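Local coordinates for cysteine protease-like VirA (Shigella flexneri, PDB 3EB8), which promotes entry of the bacterium into epithelial cells and its spread within and between them as a secreted effector, although its proposed tubulin-cleaving activity is disputed, at residues A[73-78]-A[91-96]; A[135-140]-A[340-345]; A[203-208]-A[214-219]; A[232-237]-A[323-328]; A[305-310]-A[316-321]. All coordinates share one frame; numbering follows the deposited sequence.

Contact 1. Residues A[73-78]-A[91-96]; sequences KEYNNL and KVHTIT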
# COMPACT_ATOMS: atom_id res chain seq x y z
N LYS A 73 3.79 -5.62 -25.36
CA LYS A 73 3.21 -4.29 -25.32
C LYS A 73 1.79 -4.33 -24.76
O LYS A 73 1.44 -3.58 -23.84
CB LYS A 73 3.20 -3.67 -26.72
CG LYS A 73 2.39 -2.39 -26.84
CD LYS A 73 2.60 -1.75 -28.21
CE LYS A 73 1.70 -0.54 -28.41
NZ LYS A 73 1.82 0.04 -29.78
N GLU A 74 0.97 -5.20 -25.33
CA GLU A 74 -0.43 -5.29 -24.92
C GLU A 74 -0.55 -5.69 -23.46
O GLU A 74 -1.50 -5.35 -22.77
CB GLU A 74 -1.15 -6.30 -25.82
CG GLU A 74 -0.75 -6.17 -27.29
CD GLU A 74 -1.34 -7.25 -28.17
OE1 GLU A 74 -1.54 -6.97 -29.38
OE2 GLU A 74 -1.61 -8.36 -27.67
N TYR A 75 0.45 -6.42 -22.98
CA TYR A 75 0.45 -6.92 -21.62
C TYR A 75 0.83 -5.82 -20.66
O TYR A 75 0.33 -5.75 -19.53
CB TYR A 75 1.42 -8.10 -21.50
CG TYR A 75 1.68 -8.56 -20.08
CD1 TYR A 75 0.64 -8.77 -19.19
CD2 TYR A 75 2.98 -8.81 -19.63
CE1 TYR A 75 0.87 -9.18 -17.90
CE2 TYR A 75 3.22 -9.24 -18.34
CZ TYR A 75 2.17 -9.42 -17.49
OH TYR A 75 2.41 -9.84 -16.21
N ASN A 76 1.73 -4.94 -21.08
CA ASN A 76 2.14 -3.83 -20.23
C ASN A 76 1.03 -2.80 -20.18
O ASN A 76 0.81 -2.14 -19.17
CB ASN A 76 3.47 -3.23 -20.70
CG ASN A 76 4.66 -4.08 -20.30
OD1 ASN A 76 4.94 -4.29 -19.11
ND2 ASN A 76 5.38 -4.59 -21.30
N ASN A 77 0.31 -2.69 -21.29
CA ASN A 77 -0.89 -1.87 -21.32
C ASN A 77 -1.91 -2.42 -20.31
O ASN A 77 -2.52 -1.67 -19.53
CB ASN A 77 -1.47 -1.89 -22.73
CG ASN A 77 -2.51 -0.82 -22.95
OD1 ASN A 77 -3.72 -1.08 -22.86
ND2 ASN A 77 -2.05 0.39 -23.24
N LEU A 78 -2.08 -3.74 -20.31
CA LEU A 78 -2.99 -4.39 -19.37
C LEU A 78 -2.57 -4.13 -17.94
O LEU A 78 -3.39 -3.82 -17.09
CB LEU A 78 -3.05 -5.90 -19.64
CG LEU A 78 -3.98 -6.74 -18.76
CD1 LEU A 78 -4.36 -8.03 -19.46
CD2 LEU A 78 -3.35 -7.05 -17.44
N LYS A 91 7.46 -10.81 -11.31
CA LYS A 91 8.43 -9.90 -11.88
C LYS A 91 8.00 -8.50 -11.51
O LYS A 91 6.82 -8.15 -11.63
CB LYS A 91 8.45 -10.05 -13.40
CG LYS A 91 9.29 -9.00 -14.12
CD LYS A 91 9.18 -9.16 -15.62
CE LYS A 91 9.78 -7.97 -16.36
NZ LYS A 91 9.41 -8.00 -17.82
N VAL A 92 8.95 -7.69 -11.05
CA VAL A 92 8.65 -6.31 -10.70
C VAL A 92 8.60 -5.49 -11.98
O VAL A 92 9.61 -5.36 -12.67
CB VAL A 92 9.72 -5.75 -9.76
CG1 VAL A 92 9.40 -4.29 -9.39
CG2 VAL A 92 9.85 -6.65 -8.53
N HIS A 93 7.43 -4.94 -12.27
CA HIS A 93 7.21 -4.18 -13.51
C HIS A 93 7.38 -2.68 -13.34
O HIS A 93 7.31 -2.16 -12.23
CB HIS A 93 5.83 -4.49 -14.08
CG HIS A 93 5.74 -5.83 -14.72
ND1 HIS A 93 5.87 -6.01 -16.08
CD2 HIS A 93 5.56 -7.06 -14.19
CE1 HIS A 93 5.76 -7.30 -16.36
NE2 HIS A 93 5.58 -7.96 -15.23
N THR A 94 7.60 -2.01 -14.47
CA THR A 94 7.66 -0.57 -14.49
C THR A 94 6.45 -0.00 -15.22
O THR A 94 6.19 -0.34 -16.37
CB THR A 94 8.94 -0.11 -15.20
OG1 THR A 94 10.08 -0.54 -14.44
CG2 THR A 94 8.96 1.40 -15.40
N ILE A 95 5.69 0.84 -14.51
CA ILE A 95 4.53 1.51 -15.06
C ILE A 95 4.93 2.92 -15.43
O ILE A 95 5.49 3.65 -14.61
CB ILE A 95 3.38 1.58 -14.03
CG1 ILE A 95 3.08 0.20 -13.44
CG2 ILE A 95 2.13 2.22 -14.64
CD1 ILE A 95 2.85 -0.86 -14.48
N THR A 96 4.68 3.31 -16.67
CA THR A 96 4.97 4.66 -17.09
C THR A 96 3.88 5.67 -16.73
O THR A 96 2.70 5.46 -17.00
CB THR A 96 5.23 4.72 -18.57
OG1 THR A 96 6.33 3.84 -18.88
CG2 THR A 96 5.59 6.14 -18.97
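His93 of 91-96 meets Tyr75 and Asn76 of helix 72-81. Ahead of it, Lys91 runs its extended chain across one face of the imidazole. Its CE lies 4.0 Å above the plane of the His93 ring, offset toward the rim. Val92 turns to helix 245-265, where it touches Ile250 and Ile254. The ring of His93 is swung toward the helix, with CG beside the backbone N (chi1 -75°). Its CE1 comes to 3.8 Å from CE2 of Tyr75. The two ring planes are almost perpendicular, at 89°, and their centroids are 5.6 Å apart. His93 NE2 is also 3.8 Å from Tyr75 OH, with no hydrogen bond between them. On the ND1 side, Asn76 OD1 stands 3.6 Å from His93 ND1, again without a bond. The amide plane of Asn76 is turned 60° from the imidazole of His93. Thr94 and Ile95 lie on strand 94-97, beside strand 348-356. Ile95 bonds through its backbone to Ile353 and Ser355, and its side chain touches Ser80 of the helix. This is packing of a helix beside a parallel strand pair of the mixed sheet in an alpha/beta fold.

Contact 2. Residues A[135-140]-A[340-345]; sequences TDFNSV and NAIPPE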
# COMPACT_ATOMS: atom_id res chain seq x y z
N THR A 135 12.37 -7.97 18.67
CA THR A 135 12.65 -6.59 18.28
C THR A 135 11.61 -6.04 17.31
O THR A 135 11.62 -4.85 17.01
CB THR A 135 14.05 -6.47 17.64
OG1 THR A 135 14.22 -7.47 16.63
CG2 THR A 135 15.15 -6.63 18.69
N ASP A 136 10.73 -6.90 16.80
CA ASP A 136 9.72 -6.47 15.84
C ASP A 136 8.84 -5.32 16.35
O ASP A 136 8.32 -5.37 17.47
CB ASP A 136 8.83 -7.64 15.42
CG ASP A 136 9.58 -8.72 14.67
OD1 ASP A 136 10.78 -8.55 14.34
OD2 ASP A 136 8.96 -9.77 14.40
N PHE A 137 8.70 -4.27 15.53
CA PHE A 137 7.84 -3.13 15.85
C PHE A 137 8.37 -2.29 17.01
O PHE A 137 7.65 -1.44 17.53
CB PHE A 137 6.39 -3.57 16.14
CG PHE A 137 5.69 -4.12 14.94
CD1 PHE A 137 5.66 -5.49 14.70
CD2 PHE A 137 5.07 -3.26 14.03
CE1 PHE A 137 5.02 -6.00 13.56
CE2 PHE A 137 4.43 -3.76 12.90
CZ PHE A 137 4.41 -5.12 12.66
N ASN A 138 9.62 -2.51 17.40
CA ASN A 138 10.21 -1.69 18.46
C ASN A 138 10.11 -0.19 18.18
O ASN A 138 9.83 0.59 19.09
CB ASN A 138 11.68 -2.07 18.69
CG ASN A 138 11.86 -3.07 19.82
OD1 ASN A 138 10.89 -3.71 20.27
ND2 ASN A 138 13.10 -3.23 20.28
N SER A 139 10.33 0.22 16.94
CA SER A 139 10.40 1.64 16.65
C SER A 139 9.06 2.25 16.22
O SER A 139 9.02 3.41 15.82
CB SER A 139 11.45 1.91 15.58
OG SER A 139 11.09 1.32 14.35
N VAL A 140 7.98 1.48 16.35
CA VAL A 140 6.70 1.87 15.75
C VAL A 140 6.16 3.23 16.21
O VAL A 140 5.70 4.01 15.38
CB VAL A 140 5.63 0.77 15.89
CG1 VAL A 140 5.22 0.60 17.32
CG2 VAL A 140 4.42 1.11 15.05
N ASN A 340 3.17 -10.00 17.61
CA ASN A 340 2.39 -11.22 17.77
C ASN A 340 1.15 -11.26 16.87
O ASN A 340 0.83 -12.30 16.32
CB ASN A 340 2.00 -11.45 19.24
CG ASN A 340 3.12 -12.10 20.04
OD1 ASN A 340 3.35 -13.32 19.96
ND2 ASN A 340 3.79 -11.31 20.86
N ALA A 341 0.49 -10.12 16.69
CA ALA A 341 -0.69 -10.04 15.81
C ALA A 341 -0.34 -10.06 14.31
O ALA A 341 -1.09 -10.60 13.50
CB ALA A 341 -1.54 -8.83 16.15
N ILE A 342 0.82 -9.49 13.96
CA ILE A 342 1.22 -9.32 12.56
C ILE A 342 2.63 -9.85 12.28
O ILE A 342 3.54 -9.07 12.02
CB ILE A 342 1.21 -7.82 12.15
CG1 ILE A 342 0.05 -7.08 12.83
CG2 ILE A 342 1.17 -7.68 10.62
CD1 ILE A 342 0.10 -5.59 12.70
N PRO A 343 2.81 -11.18 12.36
CA PRO A 343 4.09 -11.83 12.07
C PRO A 343 4.39 -11.73 10.59
O PRO A 343 3.44 -11.65 9.82
CB PRO A 343 3.81 -13.31 12.42
CG PRO A 343 2.32 -13.45 12.25
CD PRO A 343 1.82 -12.16 12.86
N PRO A 344 5.68 -11.77 10.19
CA PRO A 344 6.10 -11.78 8.79
C PRO A 344 5.27 -12.70 7.87
O PRO A 344 4.86 -12.27 6.78
CB PRO A 344 7.55 -12.28 8.87
CG PRO A 344 8.02 -11.81 10.19
CD PRO A 344 6.83 -11.80 11.11
N GLU A 345 5.02 -13.92 8.32
CA GLU A 345 4.25 -14.90 7.56
C GLU A 345 2.85 -14.43 7.18
O GLU A 345 2.30 -14.88 6.19
CB GLU A 345 4.16 -16.23 8.32
CG GLU A 345 4.02 -16.06 9.83
CD GLU A 345 4.37 -17.33 10.61
OE1 GLU A 345 3.63 -18.33 10.48
OE2 GLU A 345 5.38 -17.32 11.35
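Phe137 reaches Ile342 because its CG is set beside the backbone N (chi1 -67°), while its backbone takes a positive phi of 69°. That phi fits its place as third residue of a type II beta turn from Thr135 to Asn138. A type I turn from Phe137 to Val140 follows at once and leads into helix 140-149. Backbone hydrogen bonds close both turns, from Asn138 N to Thr135 O and from Val140 N to Phe137 O. The opposing segment comes off helix 335-341, and Ile342 is the first residue to leave helical geometry. The Phe137 ring presents its edge to the backbone carbonyl of Ile342. CE1 of Phe137 is 3.7 Å from Ile342 O, which lies near the ring plane. The same oxygen accepts a hydrogen bond from Arg347 NH2. CZ of Phe137 also packs on Ile342 CB at 4.2 Å. The two consecutive turns thus meet the chain leaving helix 335-341 through a ring edge on a carbonyl and apolar packing, with no hydrogen bond across. Trp237 meets the Phe137 ring with the planes about 35° apart, and Ile342 rests on Tyr325 and Val327. At the other end Asp136 OD2, hydrogen-bonded to Lys133 N, lies 4.4 Å from Pro344 CD.

Contact 3. Residues A[203-208]-A[214-219]; sequences SNFPQQ and TEKLLF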
# COMPACT_ATOMS: atom_id res chain seq x y z
N SER A 203 -13.39 18.75 16.77
CA SER A 203 -12.47 19.82 16.37
C SER A 203 -12.18 19.76 14.87
O SER A 203 -11.98 20.79 14.24
CB SER A 203 -11.14 19.73 17.14
OG SER A 203 -11.24 20.30 18.44
N ASN A 204 -12.14 18.55 14.32
CA ASN A 204 -11.70 18.35 12.93
C ASN A 204 -12.82 18.12 11.93
O ASN A 204 -12.55 17.95 10.74
CB ASN A 204 -10.70 17.19 12.83
CG ASN A 204 -9.32 17.58 13.28
OD1 ASN A 204 -8.61 18.31 12.57
ND2 ASN A 204 -8.92 17.11 14.46
N PHE A 205 -14.05 18.10 12.42
CA PHE A 205 -15.22 17.95 11.56
C PHE A 205 -16.30 18.98 11.94
O PHE A 205 -17.25 18.66 12.66
CB PHE A 205 -15.77 16.53 11.65
CG PHE A 205 -14.97 15.51 10.89
CD1 PHE A 205 -14.49 14.37 11.53
CD2 PHE A 205 -14.70 15.67 9.55
CE1 PHE A 205 -13.75 13.41 10.83
CE2 PHE A 205 -13.96 14.72 8.85
CZ PHE A 205 -13.48 13.59 9.49
N PRO A 206 -16.16 20.21 11.44
CA PRO A 206 -17.11 21.30 11.70
C PRO A 206 -18.42 21.12 10.93
O PRO A 206 -19.50 21.36 11.47
CB PRO A 206 -16.38 22.55 11.18
CG PRO A 206 -14.98 22.11 10.84
CD PRO A 206 -15.06 20.64 10.56
N GLN A 207 -18.30 20.69 9.67
CA GLN A 207 -19.46 20.51 8.78
C GLN A 207 -20.57 19.65 9.39
O GLN A 207 -20.31 18.66 10.08
CB GLN A 207 -19.00 19.91 7.45
CG GLN A 207 -17.58 20.29 7.01
CD GLN A 207 -16.50 19.38 7.60
OE1 GLN A 207 -15.38 19.31 7.08
NE2 GLN A 207 -16.83 18.68 8.68
N GLN A 208 -21.82 20.03 9.13
CA GLN A 208 -22.96 19.39 9.77
C GLN A 208 -23.73 18.45 8.83
O GLN A 208 -24.73 17.84 9.23
CB GLN A 208 -23.90 20.46 10.34
CG GLN A 208 -24.50 20.11 11.69
CD GLN A 208 -23.51 20.27 12.83
OE1 GLN A 208 -22.44 20.86 12.67
NE2 GLN A 208 -23.86 19.74 14.00
N THR A 214 -22.11 11.18 9.69
CA THR A 214 -21.79 9.76 9.63
C THR A 214 -20.29 9.51 9.85
O THR A 214 -19.91 8.62 10.61
CB THR A 214 -22.29 9.08 8.32
OG1 THR A 214 -21.37 9.34 7.25
CG2 THR A 214 -23.64 9.59 7.93
N GLU A 215 -19.44 10.29 9.20
CA GLU A 215 -18.01 10.15 9.44
C GLU A 215 -17.65 10.38 10.92
O GLU A 215 -16.80 9.67 11.47
CB GLU A 215 -17.20 11.11 8.56
CG GLU A 215 -17.33 10.88 7.07
CD GLU A 215 -16.44 11.83 6.26
OE1 GLU A 215 -15.21 11.83 6.47
OE2 GLU A 215 -16.96 12.59 5.42
N LYS A 216 -18.25 11.37 11.55
CA LYS A 216 -17.90 11.69 12.93
C LYS A 216 -18.17 10.47 13.79
O LYS A 216 -17.38 10.11 14.66
CB LYS A 216 -18.73 12.88 13.44
CG LYS A 216 -18.41 14.20 12.79
CD LYS A 216 -18.85 15.36 13.66
CE LYS A 216 -20.18 15.07 14.34
NZ LYS A 216 -20.57 16.13 15.31
N LEU A 217 -19.30 9.83 13.50
CA LEU A 217 -19.79 8.68 14.26
C LEU A 217 -18.86 7.52 14.03
O LEU A 217 -18.43 6.85 14.97
CB LEU A 217 -21.17 8.30 13.76
CG LEU A 217 -22.18 7.95 14.83
CD1 LEU A 217 -22.62 9.24 15.54
CD2 LEU A 217 -23.36 7.25 14.18
N LEU A 218 -18.55 7.29 12.76
CA LEU A 218 -17.68 6.21 12.34
C LEU A 218 -16.33 6.31 13.05
O LEU A 218 -15.88 5.35 13.69
CB LEU A 218 -17.49 6.28 10.83
CG LEU A 218 -16.61 5.23 10.17
CD1 LEU A 218 -17.07 3.85 10.61
CD2 LEU A 218 -16.68 5.36 8.65
N PHE A 219 -15.70 7.47 12.95
CA PHE A 219 -14.37 7.63 13.54
C PHE A 219 -14.42 7.68 15.05
O PHE A 219 -13.42 7.44 15.70
CB PHE A 219 -13.63 8.84 12.96
CG PHE A 219 -13.38 8.74 11.50
CD1 PHE A 219 -13.76 9.76 10.64
CD2 PHE A 219 -12.83 7.58 10.96
CE1 PHE A 219 -13.55 9.64 9.27
CE2 PHE A 219 -12.62 7.47 9.59
CZ PHE A 219 -12.98 8.50 8.74
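The backbones come nearest at Phe205 and Lys216, whose CA atoms are 6.9 Å apart, where the chain leaving helix 194-204 passes beside helix 210-221. Phe205 points at the helix and carries the contact. Three side chains, one from each of Glu215, Lys216 and Phe219, gather round it. Lys216 approaches with its aliphatic part, which runs antiparallel alongside the Phe205 side chain. CG of Lys216 is 3.7 Å from Phe205 CB. The lysine chain then bends at chi3 (-39°), and its CD lies 3.8 Å from the backbone O of Phe205. Its NZ goes on to a hydrogen bond with Asn202 OD1. The side chains of Phe219 and Phe205 run at about a right angle, but their two ring planes are close to parallel; CD1 of Phe219 is 3.7 Å from Phe205 CE1. Glu215 comes to the far end of the ring. Its OE1 is 3.9 Å from CZ of Phe205, with the carboxylate plane 66° from the ring. Gln207 brings its NE2 to the ring edge, in plane. Leu169, Pro166 and Phe212 also touch Phe205. The site lies within the tubulin-binding region and joins two successive helices. No hydrogen bond spans the two segments, so the join rests on a buried aromatic ring, the ring of Phe219 and the methylenes of a lysine whose charged end is satisfied elsewhere.

Contact 4. Residues A[232-237]-A[323-328]; sequences LTSAFW and TSYLVH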
# COMPACT_ATOMS: atom_id res chain seq x y z
N LEU A 232 -3.67 1.11 12.48
CA LEU A 232 -3.17 2.40 12.01
C LEU A 232 -1.67 2.61 12.32
O LEU A 232 -0.88 2.97 11.43
CB LEU A 232 -3.98 3.53 12.65
CG LEU A 232 -3.52 4.97 12.42
CD1 LEU A 232 -3.49 5.33 10.93
CD2 LEU A 232 -4.42 5.93 13.20
N THR A 233 -1.28 2.39 13.58
CA THR A 233 0.10 2.66 13.98
C THR A 233 1.07 1.65 13.38
O THR A 233 2.13 2.01 12.91
CB THR A 233 0.28 2.74 15.52
OG1 THR A 233 -0.10 1.51 16.14
CG2 THR A 233 -0.58 3.87 16.09
N SER A 234 0.67 0.39 13.36
CA SER A 234 1.55 -0.63 12.82
C SER A 234 1.96 -0.34 11.38
O SER A 234 3.04 -0.76 10.95
CB SER A 234 0.88 -2.00 12.89
OG SER A 234 -0.12 -2.13 11.91
N ALA A 235 1.08 0.36 10.66
CA ALA A 235 1.28 0.62 9.23
C ALA A 235 2.52 1.46 8.95
O ALA A 235 3.03 1.46 7.84
CB ALA A 235 0.03 1.28 8.60
N PHE A 236 2.99 2.17 9.97
CA PHE A 236 4.13 3.07 9.83
C PHE A 236 5.48 2.43 10.22
O PHE A 236 6.52 3.03 10.02
CB PHE A 236 3.91 4.37 10.62
CG PHE A 236 2.80 5.24 10.08
CD1 PHE A 236 1.48 5.01 10.43
CD2 PHE A 236 3.09 6.30 9.22
CE1 PHE A 236 0.47 5.82 9.92
CE2 PHE A 236 2.08 7.11 8.72
CZ PHE A 236 0.77 6.87 9.07
N TRP A 237 5.46 1.22 10.80
CA TRP A 237 6.74 0.62 11.21
C TRP A 237 7.76 0.59 10.03
O TRP A 237 7.45 0.10 8.94
CB TRP A 237 6.56 -0.76 11.86
CG TRP A 237 7.87 -1.32 12.39
CD1 TRP A 237 8.82 -0.64 13.12
CD2 TRP A 237 8.37 -2.64 12.24
NE1 TRP A 237 9.87 -1.46 13.42
CE2 TRP A 237 9.63 -2.70 12.89
CE3 TRP A 237 7.88 -3.81 11.63
CZ2 TRP A 237 10.40 -3.86 12.95
CZ3 TRP A 237 8.65 -4.98 11.69
CH2 TRP A 237 9.91 -4.99 12.34
N THR A 323 2.71 -3.42 1.71
CA THR A 323 2.47 -4.53 2.60
C THR A 323 1.03 -4.52 3.05
O THR A 323 0.51 -3.49 3.49
CB THR A 323 3.32 -4.44 3.85
OG1 THR A 323 4.66 -4.08 3.48
CG2 THR A 323 3.31 -5.78 4.60
N SER A 324 0.38 -5.68 2.94
CA SER A 324 -0.98 -5.86 3.40
C SER A 324 -1.05 -6.99 4.44
O SER A 324 -0.31 -7.98 4.35
CB SER A 324 -1.87 -6.22 2.23
OG SER A 324 -1.49 -7.49 1.74
N TYR A 325 -1.98 -6.85 5.38
CA TYR A 325 -2.18 -7.80 6.45
C TYR A 325 -3.49 -7.55 7.20
O TYR A 325 -4.13 -6.49 7.06
CB TYR A 325 -1.03 -7.71 7.44
CG TYR A 325 -0.76 -6.31 7.90
CD1 TYR A 325 -1.33 -5.80 9.04
CD2 TYR A 325 0.07 -5.48 7.17
CE1 TYR A 325 -1.06 -4.51 9.45
CE2 TYR A 325 0.34 -4.20 7.56
CZ TYR A 325 -0.22 -3.71 8.70
OH TYR A 325 0.08 -2.42 9.08
N LEU A 326 -3.86 -8.53 8.02
CA LEU A 326 -5.03 -8.47 8.88
C LEU A 326 -4.61 -8.18 10.32
O LEU A 326 -3.66 -8.77 10.83
CB LEU A 326 -5.70 -9.84 8.87
CG LEU A 326 -7.19 -9.95 8.58
CD1 LEU A 326 -7.48 -9.40 7.19
CD2 LEU A 326 -7.57 -11.41 8.67
N VAL A 327 -5.33 -7.28 10.98
CA VAL A 327 -5.16 -7.08 12.41
C VAL A 327 -6.40 -7.56 13.14
O VAL A 327 -7.49 -7.00 12.96
CB VAL A 327 -4.94 -5.60 12.76
CG1 VAL A 327 -4.70 -5.47 14.26
CG2 VAL A 327 -3.78 -5.02 11.95
N HIS A 328 -6.24 -8.60 13.97
CA HIS A 328 -7.35 -9.24 14.68
C HIS A 328 -7.97 -8.33 15.76
O HIS A 328 -7.33 -7.42 16.29
CB HIS A 328 -6.91 -10.61 15.25
CG HIS A 328 -6.17 -10.52 16.55
ND1 HIS A 328 -4.79 -10.66 16.63
CD2 HIS A 328 -6.60 -10.29 17.81
CE1 HIS A 328 -4.41 -10.52 17.89
NE2 HIS A 328 -5.49 -10.29 18.63
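Helix 226-234 passes into a type I beta turn from Ser234 to Trp237, and this faces the extended strand of 323-328; the backbones come nearest at Ala235 and Thr323, with CA atoms 8.5 Å apart. Such a gap is spanned by one long side chain. Tyr325 extends from the strand, its CG held between the backbone N and the carbonyl carbon (chi1 51°). Its OH and Ser234 OG are hydrogen-bonded at 2.9 Å. The serine oxygen sits at the edge of the tyrosine ring, near its plane. Ser234 OG also bonds Ala231 O, so this buried hydroxyl has two partners. The tyrosine oxygen lies close over Ala235 too, 3.3 Å from its CA and 3.7 Å from its CB. Val302 of the adjacent strand touches both Ala235 and Tyr325, and Ile342 touches Ser234 and Tyr325. The contact sets the C-terminal part of helix 226-234 on one face of the mixed sheet, as in helix-on-sheet packing; here a buried hydroxyl pair links them.

Contact 5. Residues A[305-310]-A[316-321]; sequences SILPSH and VGINKI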
# COMPACT_ATOMS: atom_id res chain seq x y z
N SER A 305 1.48 1.22 1.98
CA SER A 305 2.46 1.37 0.91
C SER A 305 3.46 2.44 1.22
O SER A 305 3.10 3.56 1.58
CB SER A 305 1.76 1.67 -0.39
OG SER A 305 0.91 0.60 -0.72
N ILE A 306 4.73 2.11 1.08
CA ILE A 306 5.75 3.13 1.18
C ILE A 306 6.17 3.52 -0.25
O ILE A 306 6.06 2.72 -1.17
CB ILE A 306 6.92 2.65 2.07
CG1 ILE A 306 7.75 3.85 2.56
CG2 ILE A 306 7.80 1.64 1.34
CD1 ILE A 306 8.72 3.52 3.68
N LEU A 307 6.61 4.76 -0.45
CA LEU A 307 6.88 5.26 -1.80
C LEU A 307 8.27 5.85 -1.95
O LEU A 307 8.40 7.03 -2.30
CB LEU A 307 5.85 6.32 -2.22
CG LEU A 307 4.34 6.05 -2.18
CD1 LEU A 307 3.54 7.33 -2.46
CD2 LEU A 307 3.93 4.97 -3.14
N PRO A 308 9.33 5.06 -1.69
CA PRO A 308 10.67 5.62 -1.83
C PRO A 308 10.91 6.07 -3.26
O PRO A 308 10.40 5.45 -4.18
CB PRO A 308 11.58 4.41 -1.53
CG PRO A 308 10.70 3.22 -1.76
CD PRO A 308 9.38 3.66 -1.24
N SER A 309 11.68 7.12 -3.44
CA SER A 309 12.01 7.59 -4.79
C SER A 309 12.96 6.59 -5.47
O SER A 309 13.75 5.93 -4.80
CB SER A 309 12.67 8.96 -4.72
OG SER A 309 13.96 8.82 -4.18
N HIS A 310 12.87 6.51 -6.80
CA HIS A 310 13.68 5.58 -7.58
C HIS A 310 14.10 6.23 -8.89
O HIS A 310 13.24 6.54 -9.73
CB HIS A 310 12.88 4.30 -7.88
CG HIS A 310 13.71 3.21 -8.47
ND1 HIS A 310 13.68 2.86 -9.80
CD2 HIS A 310 14.63 2.38 -7.90
CE1 HIS A 310 14.53 1.88 -10.02
NE2 HIS A 310 15.11 1.57 -8.88
N VAL A 316 13.09 11.05 -12.07
CA VAL A 316 12.76 10.65 -10.71
C VAL A 316 11.45 9.87 -10.65
O VAL A 316 10.36 10.44 -10.83
CB VAL A 316 12.67 11.88 -9.77
CG1 VAL A 316 12.55 11.44 -8.32
CG2 VAL A 316 13.88 12.78 -9.97
N GLY A 317 11.57 8.57 -10.42
CA GLY A 317 10.42 7.70 -10.31
C GLY A 317 10.21 7.26 -8.88
O GLY A 317 10.79 7.82 -7.95
N ILE A 318 9.37 6.25 -8.69
CA ILE A 318 9.04 5.73 -7.37
C ILE A 318 9.08 4.21 -7.36
O ILE A 318 8.69 3.56 -8.33
CB ILE A 318 7.63 6.19 -6.92
CG1 ILE A 318 7.64 7.65 -6.48
CG2 ILE A 318 7.14 5.32 -5.77
CD1 ILE A 318 6.25 8.29 -6.46
N ASN A 319 9.57 3.63 -6.26
CA ASN A 319 9.44 2.21 -6.03
C ASN A 319 8.34 1.99 -5.00
O ASN A 319 8.55 2.19 -3.80
CB ASN A 319 10.77 1.63 -5.55
CG ASN A 319 10.68 0.16 -5.14
OD1 ASN A 319 9.79 -0.58 -5.58
ND2 ASN A 319 11.60 -0.26 -4.28
N LYS A 320 7.16 1.62 -5.47
CA LYS A 320 6.07 1.31 -4.57
C LYS A 320 6.30 -0.04 -3.89
O LYS A 320 6.41 -1.08 -4.54
CB LYS A 320 4.74 1.32 -5.31
CG LYS A 320 3.54 1.08 -4.42
CD LYS A 320 2.31 1.10 -5.30
CE LYS A 320 1.05 0.84 -4.54
NZ LYS A 320 -0.11 1.17 -5.44
N ILE A 321 6.38 -0.02 -2.57
CA ILE A 321 6.48 -1.25 -1.81
C ILE A 321 5.25 -1.28 -0.95
O ILE A 321 5.08 -0.42 -0.09
CB ILE A 321 7.72 -1.25 -0.90
CG1 ILE A 321 8.98 -1.05 -1.73
CG2 ILE A 321 7.79 -2.52 -0.10
CD1 ILE A 321 10.23 -1.05 -0.89
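Ile306 and Ile321 form a hydrogen-bonded antiparallel pair near one end of this ladder. Ile306 N bonds Ile321 O at 2.8 Å, and Ile321 N bonds Ile306 O at 3.1 Å, nearly straight at 171°. At the other end His310 N bonds Gly317 O, and Gly317 N bonds His310 O, each at 2.7 Å. Both donors lie out of the carbonyl plane, and the bond from Gly317 N is bent, at 137°. Between them, Asn319 N bonds Pro308 O at 2.9 Å, but the proline has no N-H to return. Its CG and CD instead come to 3.1 Å from Asn319 O. The strand directions are 141° apart, so the hairpin is strongly twisted. Side chains pair on both faces. On one, Ile306 and Ile321 lie side by side, with CG2 of Ile306 3.7 Å from CB of Ile321. On the other, Leu307 CB meets Ile318 CG2 at 3.9 Å. The polar ends reach the covering helices or the chain just beyond: Lys320 NZ bonds Ala116 O and Cys119 O, and His310 NE2 bonds Ile254 O. Helix 110-118 packs on the face of Ile318 and Lys320, with Ile318 touching Val112, Ile113 and Ala116. Helix 245-265 packs on that of His310 and Ile321. Within the sheet, strand 274-283 flanks 305-310, and strand 348-356 flanks 316-321.

Overall arrangement
Contacts 4 and 5 share strand 315-327 and lie nearest the centre of the chain. Contact 5 builds the sheet with backbone bonds, and contact 4 sets a helix end on its face with one hydroxyl pair. Contact 2 adjoins contact 4, their centres about 9 Å apart, and extends the same buried region with apolar packing. Contact 1 reaches the same sheet at strand 94-97, on the other side of the chain's centre from contact 2, and is also buried. Contact 3 is farthest out and only partly buried, its centre about 41 Å from that of contact 1. Contacts 1, 2 and 3 all lack cross-segment hydrogen bonds and rely on aromatic rings.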